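Local coordinates for aldehyde dehydrogenase family protein (Pseudomonas syringae pv. tomato, PDB 5IUV) that probably oxidises indole-3-acetaldehyde to the auxin indole-3-acetic acid with NAD+ as hydride acceptor, as a member of the aldehyde dehydrogenase family, at residues Ser292-Asn297 and Cys302-Arg307; Asn351-Tyr356 and Phe403-Ser408; Met321-Leu326 and Leu367-Lys372; Leu117-Pro122 and Pro170-Cys175. All coordinates share one frame; numbering follows the deposited sequence.

Interaction 1. Residues Ser292-Asn297 and Cys302-Arg307. With NAD (nicotinamide-adenine-dinucleotide), chain C.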
# COMPACT_ATOMS: atom_id res chain seq x y z
N SER A 292 -4.24 7.63 36.33
CA SER A 292 -5.22 6.92 35.53
C SER A 292 -4.61 5.65 34.93
O SER A 292 -5.27 4.60 34.86
CB SER A 292 -5.77 7.81 34.41
OG SER A 292 -6.64 7.09 33.55
N ALA A 293 -3.35 5.74 34.53
CA ALA A 293 -2.65 4.62 33.90
C ALA A 293 -2.57 3.39 34.80
O ALA A 293 -2.40 2.28 34.31
CB ALA A 293 -1.24 5.05 33.48
N ILE A 294 -2.67 3.59 36.11
CA ILE A 294 -2.55 2.46 37.02
C ILE A 294 -3.86 2.14 37.74
O ILE A 294 -4.07 1.02 38.20
CB ILE A 294 -1.42 2.70 38.05
CG1 ILE A 294 -1.05 1.40 38.78
CG2 ILE A 294 -1.80 3.79 39.04
CD1 ILE A 294 -0.60 0.29 37.84
N ALA A 295 -4.76 3.12 37.83
CA ALA A 295 -6.01 2.90 38.58
C ALA A 295 -7.19 2.51 37.69
O ALA A 295 -8.15 1.90 38.17
CB ALA A 295 -6.36 4.13 39.39
N PHE A 296 -7.14 2.86 36.41
CA PHE A 296 -8.26 2.55 35.52
C PHE A 296 -8.45 1.05 35.42
O PHE A 296 -7.48 0.30 35.28
CB PHE A 296 -8.07 3.13 34.12
CG PHE A 296 -9.20 2.81 33.18
CD1 PHE A 296 -10.44 3.41 33.33
CD2 PHE A 296 -9.03 1.89 32.15
CE1 PHE A 296 -11.49 3.11 32.47
CE2 PHE A 296 -10.07 1.58 31.29
CZ PHE A 296 -11.31 2.20 31.45
N ASN A 297 -9.70 0.62 35.51
CA ASN A 297 -10.06 -0.79 35.54
C ASN A 297 -9.27 -1.58 36.58
O ASN A 297 -8.81 -2.69 36.30
CB ASN A 297 -9.87 -1.44 34.16
CG ASN A 297 -10.71 -2.70 34.00
OD1 ASN A 297 -11.87 -2.73 34.39
ND2 ASN A 297 -10.11 -3.75 33.43
N CYS A 302 -3.50 -4.73 30.55
CA CYS A 302 -2.23 -5.22 30.03
C CYS A 302 -1.20 -4.11 29.88
O CYS A 302 -0.02 -4.28 30.19
CB CYS A 302 -2.44 -5.92 28.70
SG CYS A 302 -3.19 -4.87 27.41
N THR A 303 -1.67 -2.95 29.41
CA THR A 303 -0.81 -1.79 29.25
C THR A 303 -0.83 -0.82 30.42
O THR A 303 -0.53 0.36 30.24
CB THR A 303 -1.19 -1.00 27.99
OG1 THR A 303 -2.58 -0.69 28.03
CG2 THR A 303 -0.90 -1.83 26.77
N ALA A 304 -1.19 -1.29 31.61
CA ALA A 304 -1.17 -0.41 32.78
C ALA A 304 0.23 0.19 32.90
O ALA A 304 1.22 -0.51 32.68
CB ALA A 304 -1.55 -1.16 34.05
N GLY A 305 0.30 1.48 33.20
CA GLY A 305 1.58 2.14 33.38
C GLY A 305 2.11 1.80 34.76
O GLY A 305 2.08 2.64 35.66
N SER A 306 2.59 0.57 34.92
CA SER A 306 2.92 0.04 36.25
C SER A 306 4.32 0.44 36.72
O SER A 306 4.63 0.34 37.90
CB SER A 306 2.77 -1.48 36.26
OG SER A 306 3.48 -2.06 35.19
N ARG A 307 5.17 0.87 35.79
CA ARG A 307 6.45 1.47 36.15
C ARG A 307 6.46 2.93 35.73
O ARG A 307 6.42 3.24 34.55
CB ARG A 307 7.63 0.73 35.50
CG ARG A 307 7.87 -0.67 36.03
CD ARG A 307 9.10 -1.29 35.40
NE ARG A 307 8.93 -1.49 33.97
CZ ARG A 307 9.93 -1.46 33.09
NH1 ARG A 307 11.18 -1.25 33.51
NH2 ARG A 307 9.69 -1.65 31.80
PA NAD C . -4.74 -16.58 31.47
O1A NAD C . -3.46 -16.75 30.75
O2A NAD C . -4.80 -17.29 32.81
O5B NAD C . -5.95 -17.06 30.57
C5B NAD C . -6.46 -16.37 29.41
C4B NAD C . -7.43 -17.30 28.73
O4B NAD C . -6.76 -18.54 28.43
C3B NAD C . -8.70 -17.68 29.51
O3B NAD C . -9.81 -17.80 28.63
C2B NAD C . -8.33 -19.04 30.11
O2B NAD C . -9.48 -19.83 30.39
C1B NAD C . -7.48 -19.62 28.99
N9A NAD C . -6.53 -20.67 29.36
C8A NAD C . -5.96 -20.88 30.59
N7A NAD C . -5.21 -21.96 30.65
C5A NAD C . -5.28 -22.48 29.36
C6A NAD C . -4.66 -23.59 28.75
N6A NAD C . -3.87 -24.46 29.40
N1A NAD C . -4.89 -23.79 27.43
C2A NAD C . -5.70 -22.95 26.78
N3A NAD C . -6.35 -21.88 27.25
C4A NAD C . -6.09 -21.69 28.56
O3 NAD C . -4.99 -15.01 31.72
PN NAD C . -6.13 -14.17 32.49
O1N NAD C . -5.85 -14.31 33.93
O2N NAD C . -7.45 -14.57 31.96
O5D NAD C . -5.87 -12.68 31.97
C5D NAD C . -4.85 -11.83 32.54
C4D NAD C . -3.68 -11.78 31.58
O4D NAD C . -4.13 -11.26 30.31
C3D NAD C . -2.54 -10.87 32.00
O3D NAD C . -1.30 -11.54 31.82
C2D NAD C . -2.71 -9.68 31.04
O2D NAD C . -1.53 -8.95 30.73
C1D NAD C . -3.22 -10.37 29.76
N1N NAD C . -3.95 -9.37 28.87
C2N NAD C . -3.29 -9.06 27.65
C3N NAD C . -3.89 -8.20 26.74
C7N NAD C . -3.22 -7.77 25.47
O7N NAD C . -2.01 -8.03 25.28
N7N NAD C . -3.91 -7.04 24.63
C4N NAD C . -5.14 -7.65 27.06
C5N NAD C . -5.75 -7.95 28.28
C6N NAD C . -5.14 -8.81 29.17

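Interaction 2. Residues Asn351-Tyr356 and Phe403-Ser408. With NAD (nicotinamide-adenine-dinucleotide), chain C.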
# COMPACT_ATOMS: atom_id res chain seq x y z
N ASN A 351 -5.79 -11.84 46.21
CA ASN A 351 -4.73 -12.39 47.06
C ASN A 351 -3.37 -12.31 46.37
O ASN A 351 -2.35 -12.12 47.04
CB ASN A 351 -5.06 -13.82 47.47
CG ASN A 351 -6.08 -13.88 48.59
OD1 ASN A 351 -6.31 -12.88 49.28
ND2 ASN A 351 -6.69 -15.04 48.80
N THR A 352 -3.36 -12.44 45.05
CA THR A 352 -2.14 -12.22 44.28
C THR A 352 -1.67 -10.78 44.43
O THR A 352 -0.49 -10.52 44.68
CB THR A 352 -2.34 -12.52 42.78
OG1 THR A 352 -2.77 -13.87 42.61
CG2 THR A 352 -1.04 -12.31 42.01
N VAL A 353 -2.60 -9.84 44.29
CA VAL A 353 -2.27 -8.42 44.38
C VAL A 353 -1.74 -8.07 45.76
O VAL A 353 -0.73 -7.37 45.89
CB VAL A 353 -3.51 -7.54 44.06
CG1 VAL A 353 -3.20 -6.07 44.29
CG2 VAL A 353 -3.97 -7.78 42.63
N LEU A 354 -2.40 -8.59 46.80
CA LEU A 354 -1.99 -8.35 48.18
C LEU A 354 -0.61 -8.95 48.48
O LEU A 354 0.15 -8.41 49.29
CB LEU A 354 -3.02 -8.93 49.15
CG LEU A 354 -4.33 -8.14 49.27
CD1 LEU A 354 -5.30 -8.84 50.21
CD2 LEU A 354 -4.05 -6.73 49.75
N SER A 355 -0.30 -10.07 47.84
CA SER A 355 1.00 -10.71 48.02
C SER A 355 2.11 -9.90 47.35
O SER A 355 3.24 -9.87 47.83
CB SER A 355 0.97 -12.13 47.47
OG SER A 355 2.24 -12.74 47.58
N TYR A 356 1.79 -9.24 46.24
CA TYR A 356 2.77 -8.38 45.58
C TYR A 356 3.01 -7.11 46.40
O TYR A 356 4.14 -6.63 46.51
CB TYR A 356 2.33 -8.03 44.15
CG TYR A 356 2.80 -9.04 43.12
CD1 TYR A 356 4.16 -9.18 42.84
CD2 TYR A 356 1.91 -9.85 42.43
CE1 TYR A 356 4.61 -10.10 41.91
CE2 TYR A 356 2.35 -10.78 41.50
CZ TYR A 356 3.70 -10.89 41.24
OH TYR A 356 4.16 -11.80 40.31
N PHE A 403 -0.98 -6.88 37.87
CA PHE A 403 -2.37 -6.84 37.41
C PHE A 403 -3.31 -6.43 38.54
O PHE A 403 -4.38 -7.01 38.73
CB PHE A 403 -2.79 -8.20 36.83
CG PHE A 403 -3.61 -8.08 35.57
CD1 PHE A 403 -3.13 -7.35 34.50
CD2 PHE A 403 -4.84 -8.69 35.47
CE1 PHE A 403 -3.88 -7.23 33.34
CE2 PHE A 403 -5.59 -8.59 34.32
CZ PHE A 403 -5.11 -7.85 33.25
N GLY A 404 -2.88 -5.43 39.29
CA GLY A 404 -3.72 -4.75 40.26
C GLY A 404 -3.30 -3.29 40.21
O GLY A 404 -2.40 -2.93 39.46
N PRO A 405 -3.95 -2.44 41.02
CA PRO A 405 -3.61 -1.01 40.96
C PRO A 405 -2.38 -0.68 41.80
O PRO A 405 -2.47 0.11 42.74
CB PRO A 405 -4.86 -0.34 41.53
CG PRO A 405 -5.40 -1.35 42.52
CD PRO A 405 -5.03 -2.72 41.99
N VAL A 406 -1.25 -1.29 41.45
CA VAL A 406 -0.01 -1.13 42.21
C VAL A 406 1.08 -0.47 41.35
O VAL A 406 1.53 -1.05 40.36
CB VAL A 406 0.51 -2.48 42.73
CG1 VAL A 406 1.80 -2.29 43.52
CG2 VAL A 406 -0.55 -3.16 43.59
N LEU A 407 1.49 0.74 41.73
CA LEU A 407 2.47 1.51 40.96
C LEU A 407 3.87 1.43 41.56
O LEU A 407 4.05 1.56 42.77
CB LEU A 407 2.03 2.97 40.87
CG LEU A 407 2.87 3.94 40.03
CD1 LEU A 407 2.91 3.49 38.58
CD2 LEU A 407 2.33 5.35 40.13
N SER A 408 4.87 1.23 40.69
CA SER A 408 6.27 1.34 41.10
C SER A 408 6.88 2.63 40.56
O SER A 408 6.75 2.93 39.38
CB SER A 408 7.08 0.14 40.62
OG SER A 408 6.65 -1.06 41.25
PA NAD C . -4.74 -16.58 31.47
O1A NAD C . -3.46 -16.75 30.75
O2A NAD C . -4.80 -17.29 32.81
O5B NAD C . -5.95 -17.06 30.57
C5B NAD C . -6.46 -16.37 29.41
C4B NAD C . -7.43 -17.30 28.73
O4B NAD C . -6.76 -18.54 28.43
C3B NAD C . -8.70 -17.68 29.51
O3B NAD C . -9.81 -17.80 28.63
C2B NAD C . -8.33 -19.04 30.11
O2B NAD C . -9.48 -19.83 30.39
C1B NAD C . -7.48 -19.62 28.99
N9A NAD C . -6.53 -20.67 29.36
C8A NAD C . -5.96 -20.88 30.59
N7A NAD C . -5.21 -21.96 30.65
C5A NAD C . -5.28 -22.48 29.36
C6A NAD C . -4.66 -23.59 28.75
N6A NAD C . -3.87 -24.46 29.40
N1A NAD C . -4.89 -23.79 27.43
C2A NAD C . -5.70 -22.95 26.78
N3A NAD C . -6.35 -21.88 27.25
C4A NAD C . -6.09 -21.69 28.56
O3 NAD C . -4.99 -15.01 31.72
PN NAD C . -6.13 -14.17 32.49
O1N NAD C . -5.85 -14.31 33.93
O2N NAD C . -7.45 -14.57 31.96
O5D NAD C . -5.87 -12.68 31.97
C5D NAD C . -4.85 -11.83 32.54
C4D NAD C . -3.68 -11.78 31.58
O4D NAD C . -4.13 -11.26 30.31
C3D NAD C . -2.54 -10.87 32.00
O3D NAD C . -1.30 -11.54 31.82
C2D NAD C . -2.71 -9.68 31.04
O2D NAD C . -1.53 -8.95 30.73
C1D NAD C . -3.22 -10.37 29.76
N1N NAD C . -3.95 -9.37 28.87
C2N NAD C . -3.29 -9.06 27.65
C3N NAD C . -3.89 -8.20 26.74
C7N NAD C . -3.22 -7.77 25.47
O7N NAD C . -2.01 -8.03 25.28
N7N NAD C . -3.91 -7.04 24.63
C4N NAD C . -5.14 -7.65 27.06
C5N NAD C . -5.75 -7.95 28.28
C6N NAD C . -5.14 -8.81 29.17

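Interaction 3. Residues Met321-Leu326 and Leu367-Lys372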
# COMPACT_ATOMS: atom_id res chain seq x y z
N MET A 321 2.08 15.21 43.24
CA MET A 321 1.02 15.44 42.27
C MET A 321 0.36 14.12 41.87
O MET A 321 -0.85 14.06 41.67
CB MET A 321 1.57 16.15 41.03
CG MET A 321 2.25 17.48 41.33
SD MET A 321 3.04 18.22 39.89
CE MET A 321 1.62 18.46 38.82
N VAL A 322 1.17 13.07 41.75
CA VAL A 322 0.67 11.75 41.37
C VAL A 322 -0.15 11.13 42.50
O VAL A 322 -1.20 10.52 42.26
CB VAL A 322 1.82 10.80 40.96
CG1 VAL A 322 1.30 9.40 40.70
CG2 VAL A 322 2.55 11.34 39.74
N ILE A 323 0.31 11.31 43.73
CA ILE A 323 -0.43 10.84 44.90
C ILE A 323 -1.79 11.53 45.01
O ILE A 323 -2.80 10.87 45.24
CB ILE A 323 0.37 11.08 46.19
CG1 ILE A 323 1.65 10.25 46.17
CG2 ILE A 323 -0.47 10.73 47.41
CD1 ILE A 323 2.58 10.56 47.30
N GLU A 324 -1.83 12.84 44.82
CA GLU A 324 -3.09 13.57 44.89
C GLU A 324 -4.05 13.14 43.78
O GLU A 324 -5.25 12.99 44.02
CB GLU A 324 -2.86 15.08 44.83
CG GLU A 324 -4.15 15.88 44.87
CD GLU A 324 -3.94 17.34 45.21
OE1 GLU A 324 -2.88 17.89 44.83
OE2 GLU A 324 -4.83 17.94 45.85
N ALA A 325 -3.52 12.94 42.58
CA ALA A 325 -4.35 12.48 41.47
C ALA A 325 -4.88 11.09 41.74
O ALA A 325 -6.03 10.80 41.43
CB ALA A 325 -3.56 12.50 40.16
N LEU A 326 -4.04 10.23 42.30
CA LEU A 326 -4.44 8.85 42.53
C LEU A 326 -5.52 8.78 43.60
O LEU A 326 -6.36 7.88 43.60
CB LEU A 326 -3.25 7.98 42.92
CG LEU A 326 -3.57 6.49 42.81
CD1 LEU A 326 -3.73 6.07 41.35
CD2 LEU A 326 -2.54 5.63 43.51
N LEU A 367 6.21 2.39 50.78
CA LEU A 367 4.78 2.65 50.59
C LEU A 367 4.49 4.13 50.81
O LEU A 367 4.76 4.65 51.89
CB LEU A 367 3.94 1.80 51.54
CG LEU A 367 2.42 1.94 51.37
CD1 LEU A 367 1.97 1.30 50.07
CD2 LEU A 367 1.66 1.34 52.55
N VAL A 368 3.93 4.80 49.81
CA VAL A 368 3.59 6.21 49.97
C VAL A 368 2.11 6.48 49.75
O VAL A 368 1.65 7.60 49.96
CB VAL A 368 4.40 7.11 49.03
CG1 VAL A 368 5.89 7.00 49.34
CG2 VAL A 368 4.12 6.75 47.57
N ALA A 369 1.36 5.46 49.32
CA ALA A 369 -0.09 5.61 49.14
C ALA A 369 -0.79 4.26 49.09
O ALA A 369 -0.26 3.30 48.55
CB ALA A 369 -0.38 6.40 47.87
N GLY A 370 -2.00 4.21 49.65
CA GLY A 370 -2.81 3.01 49.63
C GLY A 370 -2.19 1.86 50.39
O GLY A 370 -1.61 2.06 51.46
N GLY A 371 -2.32 0.65 49.86
CA GLY A 371 -1.63 -0.51 50.41
C GLY A 371 -2.49 -1.57 51.06
O GLY A 371 -1.97 -2.59 51.51
N LYS A 372 -3.80 -1.35 51.12
CA LYS A 372 -4.68 -2.27 51.85
C LYS A 372 -5.90 -2.72 51.06
O LYS A 372 -6.40 -2.02 50.18
CB LYS A 372 -5.14 -1.61 53.15
CG LYS A 372 -4.02 -1.20 54.09
CD LYS A 372 -4.55 -0.37 55.27
CE LYS A 372 -5.22 0.91 54.80
NZ LYS A 372 -4.31 1.79 54.01

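Interaction 4. Residues Leu117-Pro122 and Pro170-Cys175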
# COMPACT_ATOMS: atom_id res chain seq x y z
N LEU A 117 -20.36 0.70 30.34
CA LEU A 117 -21.27 1.39 29.45
C LEU A 117 -20.55 2.38 28.54
O LEU A 117 -20.88 2.51 27.36
CB LEU A 117 -22.35 2.10 30.26
CG LEU A 117 -23.63 2.55 29.56
CD1 LEU A 117 -24.39 1.35 29.01
CD2 LEU A 117 -24.51 3.36 30.51
N GLY A 118 -19.55 3.07 29.09
CA GLY A 118 -18.85 4.12 28.37
C GLY A 118 -17.62 3.69 27.59
O GLY A 118 -17.25 4.34 26.62
N VAL A 119 -16.97 2.61 28.01
CA VAL A 119 -15.74 2.19 27.35
C VAL A 119 -15.88 0.83 26.67
O VAL A 119 -15.63 0.71 25.47
CB VAL A 119 -14.55 2.16 28.34
CG1 VAL A 119 -13.29 1.64 27.65
CG2 VAL A 119 -14.31 3.55 28.91
N ASP A 120 -16.29 -0.18 27.43
CA ASP A 120 -16.29 -1.55 26.94
C ASP A 120 -17.26 -1.84 25.80
O ASP A 120 -16.85 -2.32 24.74
CB ASP A 120 -16.57 -2.52 28.09
CG ASP A 120 -15.46 -2.52 29.11
OD1 ASP A 120 -15.28 -1.48 29.79
OD2 ASP A 120 -14.77 -3.56 29.24
N ILE A 121 -18.55 -1.58 26.02
CA ILE A 121 -19.53 -1.85 24.99
C ILE A 121 -19.26 -1.02 23.72
O ILE A 121 -19.16 -1.59 22.64
CB ILE A 121 -20.99 -1.61 25.48
CG1 ILE A 121 -21.29 -2.37 26.78
CG2 ILE A 121 -21.99 -1.94 24.37
CD1 ILE A 121 -20.83 -3.79 26.83
N PRO A 122 -19.11 0.32 23.84
CA PRO A 122 -18.79 1.08 22.62
C PRO A 122 -17.48 0.65 21.96
O PRO A 122 -17.37 0.73 20.73
CB PRO A 122 -18.68 2.52 23.13
CG PRO A 122 -19.51 2.56 24.34
CD PRO A 122 -19.31 1.22 24.99
N PRO A 170 -13.80 -8.42 28.83
CA PRO A 170 -14.36 -9.63 28.21
C PRO A 170 -14.96 -9.39 26.82
O PRO A 170 -14.56 -10.05 25.86
CB PRO A 170 -15.46 -10.06 29.20
CG PRO A 170 -15.07 -9.45 30.49
CD PRO A 170 -14.39 -8.15 30.15
N LEU A 171 -15.90 -8.46 26.72
CA LEU A 171 -16.53 -8.22 25.43
C LEU A 171 -15.59 -7.52 24.45
O LEU A 171 -15.51 -7.89 23.28
CB LEU A 171 -17.81 -7.40 25.59
CG LEU A 171 -18.54 -7.09 24.27
CD1 LEU A 171 -18.91 -8.38 23.56
CD2 LEU A 171 -19.78 -6.25 24.51
N MET A 172 -14.86 -6.51 24.92
CA MET A 172 -14.01 -5.75 24.02
C MET A 172 -12.90 -6.61 23.42
O MET A 172 -12.66 -6.54 22.22
CB MET A 172 -13.40 -4.54 24.72
CG MET A 172 -12.78 -3.57 23.73
SD MET A 172 -11.90 -2.18 24.46
CE MET A 172 -12.97 -1.74 25.81
N MET A 173 -12.23 -7.42 24.24
CA MET A 173 -11.19 -8.32 23.74
C MET A 173 -11.75 -9.37 22.79
O MET A 173 -11.10 -9.72 21.81
CB MET A 173 -10.46 -9.04 24.89
CG MET A 173 -9.56 -8.16 25.75
SD MET A 173 -8.25 -7.34 24.83
CE MET A 173 -8.91 -5.67 24.73
N ALA A 174 -12.94 -9.88 23.09
CA ALA A 174 -13.59 -10.81 22.18
C ALA A 174 -13.80 -10.12 20.82
O ALA A 174 -13.52 -10.71 19.78
CB ALA A 174 -14.93 -11.30 22.74
N CYS A 175 -14.24 -8.87 20.85
CA CYS A 175 -14.52 -8.12 19.62
C CYS A 175 -13.26 -7.74 18.85
O CYS A 175 -13.28 -7.67 17.62
CB CYS A 175 -15.33 -6.87 19.95
SG CYS A 175 -17.04 -7.23 20.41
O HOH W 1 -15.11 -5.54 27.68

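Interaction 1. Residues Ser292-Asn297 and Cys302-Arg307
Ala293, near the C-terminal end of helix 283-295, accepts a backbone hydrogen bond at its carbonyl O from Gly305 N (3.0 Å), where the chain comes back past the helix. The N-H...O angle is 148°, and the donor stands well above the carbonyl plane. The same oxygen receives a CA-H...O contact from Ala304 CA at 3.3 Å, while Ala304 CB also rests against it. Gly305 lies at the centre of an inverse gamma turn, so the chain bends at the very residue that donates.

Among the side chains, Ile294 turns its end to the other segment. Its CG1 branch runs anti to the backbone N (chi1 -166°) and carries CD1 to within 3.9 Å of Ser306 CA, with Ala304 CB at 4.2 Å from the same methyl. Ala293 CB meets the Gly305 backbone instead, 3.9 Å from Gly305 N.

At the start of 302-307, Cys302 lies against the nicotinamide of NAD: its SG is 3.4 Å from NAD C4N, the carbon that takes up hydride. Cys302 also binds (indol-3-yl)acetate, consistent with the nucleophilic cysteine of aldehyde dehydrogenases. Beyond the turn, Ser306 is joined through its backbone to Ser408 of strand 406-412, and Ile294 is wedged between Leu407 of that strand and Leu326 of helix 312-326.

Interaction 2. Residues Asn351-Tyr356 and Phe403-Ser408
Val353 on helix 347-362 meets the chain at Phe403-Val406 with both of its methyl groups. Its CB is directed toward the loop, and the branches then part. CG1, anti to the backbone N (chi1 174°), comes to 4.0 Å from Val406 CG2, the two valines running past one another in opposite directions. A looser approach puts Val353 CG1 4.5 Å from Pro405 CD. CG2 turns to the preceding backbone, where it rests 3.9 Å from Gly404 CA and at a similar distance from the carbonyl O of Phe403. The contact is buried and made by methyl groups against carbon atoms and one backbone carbonyl.

Phe403 sends its ring the other way, to the nicotinamide ribose of NAD. Its CE1 is 3.6 Å from NAD C2D, CE2 is 3.8 Å from NAD C5D, and C3D stands over one ring face, offset toward the rim. Trp167, another NAD-binding residue, meets the same ring with its plane turned by about 80°.

Pro405 forms the centre of an inverse gamma turn that leads into strand 406-412. This strand lies between strands 382-389 and 307-311, and Val406 also packs against Ile357 of helix 347-362.

Interaction 3. Residues Met321-Leu326 and Leu367-Lys372
Ile323 and Val368 are brought together by their torsions: in Ile323, CG1 is set anti to the carbonyl carbon (chi1 -64°) and the chain then runs straight out (chi2 172°), carrying CD1 to the strand. Val368, with chi1 -62°, places CG2 between its own backbone N and carbonyl carbon, where it faces that methyl. The two side chains cross at about a right angle, with Ile323 CD1 4.1 Å from Val368 CG2. The carbonyl O of Val368 is equally near CD1, so the end of the isoleucine touches backbone as well as side chain. The other branch of Ile323 looks further along the strand, its CG2 lying 4.4 Å from Ala369 CB. All of this is light apolar contact near the protein surface.

Two successive strand residues, Val368 and Ala369, can both point at the helix because they share Ile387 of strand 382-389 as their backbone partner. Leu326, one turn further along helix 312-326, packs on Pro385 and Ile387, while Ala325 and Met321 lean on helix 283-295. The pairing of Val368 and Ala369 with one residue of the antiparallel neighbour is a classic beta bulge, here on a strand packed against a helix of the aldehyde dehydrogenase catalytic domain.

Interaction 4. Residues Leu117-Pro122 and Pro170-Cys175
Asp120 and Met172 meet with the methionine methyl lying over a flat group: Met172 CE stands above one face of the Asp120 carboxylate, 4.2 Å from its CG. The methyl also lies to one side of the plane of the peptide joining Val119 to Asp120, offset to its margin, 3.5 Å from Asp120 CA and close to Val119 O. At the carboxylate, OD2 takes a salt bridge from Lys111 and a hydrogen bond from a water, though the distance between Asp120 OD2 and the water O, 2.5 Å, is too short to be taken literally. The water accepts from Met172 N (2.9 Å) and so appears to bridge Asp120 to the first turn of helix 170-183.

Met172 is extended through chi1 and chi2 and then bent at chi3 (-41°), which turns CE in against helix 113-134, 3.9 Å from Val119 CG1. That helix has a wider, pi-type turn at 117-120 and is kinked at Pro122, whose nitrogen has no hydrogen to give. Its partner is the helix of a beta-alpha-beta crossover, linking strand 149-164 to the parallel strand 187-191 in the Rossmann-like NAD-binding domain. The short axes approach to 8.3 Å at an angle of 31°.

On Ile121 the CB leads away, but the chain returns at its end and CD1 meets Leu171 CD2 at 3.5 Å. Leu171 is packed further by Leu94 of helix 80-96 and by Thr199 and Ile203 of helix 198-210, and its backbone N is bonded to Glu105. Next along the helix, Met173 touches NAD.

How the interactions relate
From the N terminus, interaction 4 comes first, its 47-residue loop bringing helix 113-134 against helix 170-183 in the NAD-binding half of the fold. Interaction 1 follows, with four residues between its segments, closing the turn from helix 283-295 toward strand 307-311. Interactions 3 and 2 then cross: 321-326 is followed by 351-356, 367-372 and finally 403-408, so their segments alternate along the chain, and both contacts reach the same sheet. Interaction 1 joins both, through Ser306 O to Ser408 N and through Ile294 and Ala295 against Leu326. Phe296 also touches Val119 of interaction 4. Interactions 1 and 2 both reach NAD, whereas interaction 3 lies on the outer side of the catalytic domain.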